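Local coordinates for protein hydrolase, haloacid dehalogenase-like family (Streptococcus pneumoniae, PDB 2FI1) that probably acts as a hydrolase of the haloacid dehalogenase superfamily, many of whose members are phosphatases, and binds a calcium ion, at residues 21-26 with 80-85. Numbering follows the deposited sequence.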
loop_
_atom_site.group_PDB
_atom_site.type_symbol
_atom_site.label_atom_id
_atom_site.label_comp_id
_atom_site.label_asym_id
_atom_site.label_seq_id
_atom_site.Cartn_x
_atom_site.Cartn_y
_atom_site.Cartn_z
ATOM N N TYR A 21 -5.984 2.594 -4.821
ATOM C CA TYR A 21 -6.727 2.573 -6.080
ATOM C C TYR A 21 -8.186 2.931 -5.872
ATOM O O TYR A 21 -8.834 3.402 -6.804
ATOM C CB TYR A 21 -6.525 1.254 -6.838
ATOM C CG TYR A 21 -5.105 1.126 -7.344
ATOM C CD1 TYR A 21 -4.602 2.018 -8.289
ATOM C CD2 TYR A 21 -4.259 0.141 -6.865
ATOM C CE1 TYR A 21 -3.287 1.922 -8.736
ATOM C CE2 TYR A 21 -2.946 0.036 -7.311
ATOM C CZ TYR A 21 -2.474 0.932 -8.239
ATOM O OH TYR A 21 -1.177 0.830 -8.694
ATOM N N GLU A 22 -8.714 2.760 -4.662
ATOM C CA GLU A 22 -10.105 3.159 -4.409
ATOM C C GLU A 22 -10.275 4.676 -4.420
ATOM O O GLU A 22 -11.200 5.200 -5.045
ATOM C CB GLU A 22 -10.623 2.577 -3.087
ATOM C CG GLU A 22 -12.087 2.885 -2.787
ATOM C CD GLU A 22 -13.033 2.362 -3.843
ATOM O OE1 GLU A 22 -12.671 1.393 -4.538
ATOM O OE2 GLU A 22 -14.133 2.944 -3.984
ATOM N N THR A 23 -9.397 5.386 -3.723
ATOM C CA THR A 23 -9.471 6.836 -3.719
ATOM C C THR A 23 -9.180 7.406 -5.116
ATOM O O THR A 23 -9.820 8.364 -5.557
ATOM C CB THR A 23 -8.544 7.460 -2.649
ATOM O OG1 THR A 23 -7.320 6.733 -2.569
ATOM C CG2 THR A 23 -9.214 7.464 -1.278
ATOM N N SER A 24 -8.229 6.808 -5.830
ATOM C CA SER A 24 -7.924 7.250 -7.180
ATOM C C SER A 24 -9.089 6.984 -8.129
ATOM O O SER A 24 -9.428 7.839 -8.946
ATOM C CB SER A 24 -6.652 6.571 -7.673
ATOM O OG SER A 24 -5.523 7.018 -6.930
ATOM N N THR A 25 -9.730 5.828 -7.996
ATOM C CA THR A 25 -10.896 5.504 -8.824
ATOM C C THR A 25 -12.031 6.492 -8.575
ATOM O O THR A 25 -12.650 6.989 -9.518
ATOM C CB THR A 25 -11.372 4.062 -8.579
ATOM O OG1 THR A 25 -10.360 3.152 -9.028
ATOM C CG2 THR A 25 -12.677 3.763 -9.314
ATOM N N ALA A 26 -12.299 6.793 -7.316
ATOM C CA ALA A 26 -13.344 7.751 -6.996
ATOM C C ALA A 26 -13.062 9.081 -7.678
ATOM O O ALA A 26 -13.949 9.661 -8.314
ATOM C CB ALA A 26 -13.462 7.921 -5.484
ATOM N N HIS A 80 -9.083 11.875 3.076
ATOM C CA HIS A 80 -9.643 10.766 3.835
ATOM C C HIS A 80 -9.267 9.457 3.150
ATOM O O HIS A 80 -10.085 8.850 2.455
ATOM C CB HIS A 80 -11.160 10.907 3.937
ATOM C CG HIS A 80 -11.594 12.154 4.631
ATOM N ND1 HIS A 80 -11.648 12.264 6.005
ATOM C CD2 HIS A 80 -11.955 13.362 4.142
ATOM C CE1 HIS A 80 -12.048 13.481 6.330
ATOM N NE2 HIS A 80 -12.236 14.169 5.219
ATOM N N PRO A 81 -8.016 9.011 3.355
ATOM C CA PRO A 81 -7.585 7.783 2.685
ATOM C C PRO A 81 -8.385 6.572 3.158
ATOM O O PRO A 81 -8.959 6.593 4.250
ATOM C CB PRO A 81 -6.105 7.655 3.069
ATOM C CG PRO A 81 -5.710 8.963 3.687
ATOM C CD PRO A 81 -6.960 9.571 4.220
ATOM N N ILE A 82 -8.425 5.536 2.334
ATOM C CA ILE A 82 -9.220 4.348 2.593
ATOM C C ILE A 82 -8.298 3.142 2.733
ATOM O O ILE A 82 -7.558 2.818 1.810
ATOM C CB ILE A 82 -10.229 4.129 1.439
ATOM C CG1 ILE A 82 -11.174 5.332 1.350
ATOM C CG2 ILE A 82 -11.037 2.851 1.627
ATOM C CD1 ILE A 82 -12.062 5.341 0.136
ATOM N N LEU A 83 -8.324 2.495 3.895
ATOM C CA LEU A 83 -7.584 1.245 4.101
ATOM C C LEU A 83 -8.330 0.093 3.449
ATOM O O LEU A 83 -9.539 0.187 3.217
ATOM C CB LEU A 83 -7.435 0.950 5.598
ATOM C CG LEU A 83 -6.673 1.979 6.424
ATOM C CD1 LEU A 83 -6.741 1.574 7.893
ATOM C CD2 LEU A 83 -5.234 2.101 5.939
ATOM N N PHE A 84 -7.640 -1.012 3.183
ATOM C CA PHE A 84 -8.362 -2.233 2.838
ATOM C C PHE A 84 -9.228 -2.654 4.016
ATOM O O PHE A 84 -8.878 -2.407 5.175
ATOM C CB PHE A 84 -7.405 -3.339 2.409
ATOM C CG PHE A 84 -6.947 -3.196 0.991
ATOM C CD1 PHE A 84 -7.785 -3.561 -0.049
ATOM C CD2 PHE A 84 -5.723 -2.635 0.683
ATOM C CE1 PHE A 84 -7.380 -3.401 -1.358
ATOM C CE2 PHE A 84 -5.327 -2.473 -0.617
ATOM C CZ PHE A 84 -6.147 -2.864 -1.634
ATOM N N GLU A 85 -10.370 -3.270 3.725
ATOM C CA GLU A 85 -11.301 -3.671 4.761
ATOM C C GLU A 85 -10.615 -4.624 5.727
ATOM O O GLU A 85 -10.000 -5.577 5.295
ATOM C CB GLU A 85 -12.512 -4.381 4.144
ATOM C CG GLU A 85 -13.624 -4.679 5.132
ATOM C CD GLU A 85 -14.228 -3.420 5.716
ATOM O OE1 GLU A 85 -14.423 -2.446 4.954
ATOM O OE2 GLU A 85 -14.509 -3.398 6.932
HETATM O O HOH W 1 -6.854 5.378 -0.078
#
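The carbonyl oxygen of His80 lies beside the methyl of Thr23, 4.1 Å from Thr23 CG2, where the first turns of cap helix 20-34 meet the linker 80-85 that returns to the Rossmann-like core of this haloacid dehalogenase fold. Pro81 comes next; its CA lies 4.3 Å from Thr23 CG2, while its ring turns from the helix and packs against Ile114 and Lys117 of helix 110-117, a place for a compact, rigid ring that also stiffens the loop.

Ile82 makes the main apolar contact. With CG1 anti to the carbonyl carbon (chi1 -61°), its long branch extends to the helix, and CD1 touches both Thr23 CG2 and Glu22 CG at 3.8 Å; isoleucine suits the spot because this slender arm ends in a methyl that reaches both residues. The Thr23 methyl and the Ile82 branch lie alongside each other, running in opposite senses, with Thr23 CG2 3.9 Å from Ile82 CG1. Glu22 offers only its aliphatic stem here: the chain bends at chi2 (60°), carrying the carboxylate away to His41, which OE1 meets in a hydrogen bond. Threonine suits the seam because its methyl packs on Ile82 while its hydroxyl, hydrogen-bonded to Asn20 O, also holds a bridging water. That water lies 2.9 Å from Thr23 OG1 and accepts a hydrogen bond from the backbone N-H of Ile82, its O 2.9 Å from Ile82 N.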